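Local coordinates for kinesin-like protein KIF19 (Mus musculus, PDB 5GSZ) that walks toward microtubule plus ends as a kinesin-8 motor and regulates the length of motile cilia by depolymerizing microtubules at ciliary tips, at residues 232-235 / 236-239. Residues are numbered along the deposited sequence; the frame is centred on the assembly and turned at random.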
loop_
_atom_site.group_PDB
_atom_site.type_symbol
_atom_site.label_atom_id
_atom_site.label_comp_id
_atom_site.label_asym_id
_atom_site.label_seq_id
_atom_site.Cartn_x
_atom_site.Cartn_y
_atom_site.Cartn_z
ATOM N N SER A 232 -26.107 -13.617 -9.617
ATOM C CA SER A 232 -26.794 -13.594 -10.899
ATOM C C SER A 232 -28.250 -13.173 -10.738
ATOM O O SER A 232 -28.879 -13.376 -9.700
ATOM C CB SER A 232 -26.724 -14.975 -11.545
ATOM O OG SER A 232 -27.377 -15.014 -12.795
ATOM N N ARG A 233 -28.779 -12.574 -11.785
ATOM C CA ARG A 233 -30.186 -12.230 -11.826
ATOM C C ARG A 233 -31.041 -13.378 -12.346
ATOM O O ARG A 233 -32.271 -13.312 -12.239
ATOM C CB ARG A 233 -30.393 -10.980 -12.699
ATOM C CG ARG A 233 -29.736 -9.717 -12.179
ATOM C CD ARG A 233 -30.068 -8.508 -13.030
ATOM N NE ARG A 233 -29.502 -7.298 -12.446
ATOM C CZ ARG A 233 -30.091 -6.592 -11.491
ATOM N NH1 ARG A 233 -31.267 -6.967 -11.024
ATOM N NH2 ARG A 233 -29.500 -5.522 -11.001
ATOM N N VAL A 234 -30.416 -14.407 -12.920
ATOM C CA VAL A 234 -31.109 -15.612 -13.374
ATOM C C VAL A 234 -31.333 -16.520 -12.167
ATOM O O VAL A 234 -30.383 -17.050 -11.586
ATOM C CB VAL A 234 -30.322 -16.342 -14.466
ATOM C CG1 VAL A 234 -30.922 -17.717 -14.668
ATOM C CG2 VAL A 234 -30.364 -15.581 -15.765
ATOM N N LYS A 235 -32.590 -16.714 -11.792
ATOM C CA LYS A 235 -32.880 -17.359 -10.527
ATOM C C LYS A 235 -33.196 -18.848 -10.658
ATOM O O LYS A 235 -33.174 -19.561 -9.645
ATOM C CB LYS A 235 -34.030 -16.624 -9.834
ATOM C CG LYS A 235 -33.734 -15.142 -9.623
ATOM C CD LYS A 235 -32.441 -14.953 -8.813
ATOM C CE LYS A 235 -32.188 -13.477 -8.519
ATOM N NZ LYS A 235 -31.093 -13.252 -7.528
ATOM N N ASN A 236 -33.456 -19.348 -11.865
ATOM C CA ASN A 236 -33.775 -20.753 -12.016
ATOM C C ASN A 236 -32.539 -21.605 -12.258
ATOM O O ASN A 236 -32.673 -22.758 -12.684
ATOM C CB ASN A 236 -34.831 -20.959 -13.118
ATOM C CG ASN A 236 -34.413 -20.414 -14.475
ATOM O OD1 ASN A 236 -33.322 -19.869 -14.641
ATOM N ND2 ASN A 236 -35.294 -20.561 -15.460
ATOM N N ILE A 237 -31.349 -21.077 -11.971
ATOM C CA ILE A 237 -30.091 -21.824 -12.044
ATOM C C ILE A 237 -29.183 -21.307 -10.931
ATOM O O ILE A 237 -29.001 -20.092 -10.799
ATOM C CB ILE A 237 -29.404 -21.679 -13.418
ATOM C CG1 ILE A 237 -30.294 -22.209 -14.551
ATOM C CG2 ILE A 237 -28.074 -22.405 -13.427
ATOM C CD1 ILE A 237 -29.860 -21.762 -15.941
ATOM N N LEU A 238 -28.586 -22.219 -10.147
ATOM C CA LEU A 238 -28.126 -21.831 -8.814
ATOM C C LEU A 238 -26.961 -20.839 -8.860
ATOM O O LEU A 238 -27.080 -19.712 -8.351
ATOM C CB LEU A 238 -27.786 -23.063 -7.971
ATOM C CG LEU A 238 -29.051 -23.720 -7.402
ATOM C CD1 LEU A 238 -28.771 -24.615 -6.191
ATOM C CD2 LEU A 238 -30.105 -22.679 -7.080
ATOM N N GLN A 239 -25.819 -21.236 -9.417
ATOM C CA GLN A 239 -24.660 -20.337 -9.544
ATOM C C GLN A 239 -24.051 -19.922 -8.204
ATOM O O GLN A 239 -24.771 -19.597 -7.250
ATOM C CB GLN A 239 -25.020 -19.078 -10.341
ATOM C CG GLN A 239 -25.051 -19.259 -11.859
ATOM C CD GLN A 239 -25.818 -18.147 -12.570
ATOM O OE1 GLN A 239 -27.039 -17.972 -12.391
ATOM N NE2 GLN A 239 -25.094 -17.363 -13.354
#
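Ser232 and Gln239 face each other across the loop that joins strand 220-232 to strand 242-250, with the carboxamide of Gln239 lying against CB and OG of the serine. Gln239 CD sits 3.5 Å from Ser232 OG, and the glutamine chain, extended beyond CG, spans the loop to bring the amide there. Farther round the bend, Val234 CG1 reaches within 4.4 Å of Ile237 CD1, a light apolar touch between exposed side chains.

The first half of the loop is held by its own bonds. Ser232 OG, anti to the backbone N (chi1 180°), points forward along the chain and accepts from Val234 N at 3.1 Å with an N-H...O angle of 155°, forming an ST turn where the strand ends. Lys235 folds back through a bend at chi2 (-57°), and its NZ donates to Ser232 O at 3.1 Å, approaching almost in line with the carbonyl. That ammonium also makes a long, weak ion pair with Glu143, while Arg233 NE bonds to Ser139 O, tying the loop to the segment that leads into strand 142-154. Without the hydroxyl, as with an alanine here, the Val234 amide would probably lose its acceptor within the turn and the Gln239 amide the polar atom it lies against. The hairpin tip, remote from the nucleotide pocket, thus appears shaped mainly by polar bonds at its base, with little apolar packing across it, and lattice contacts may also influence it.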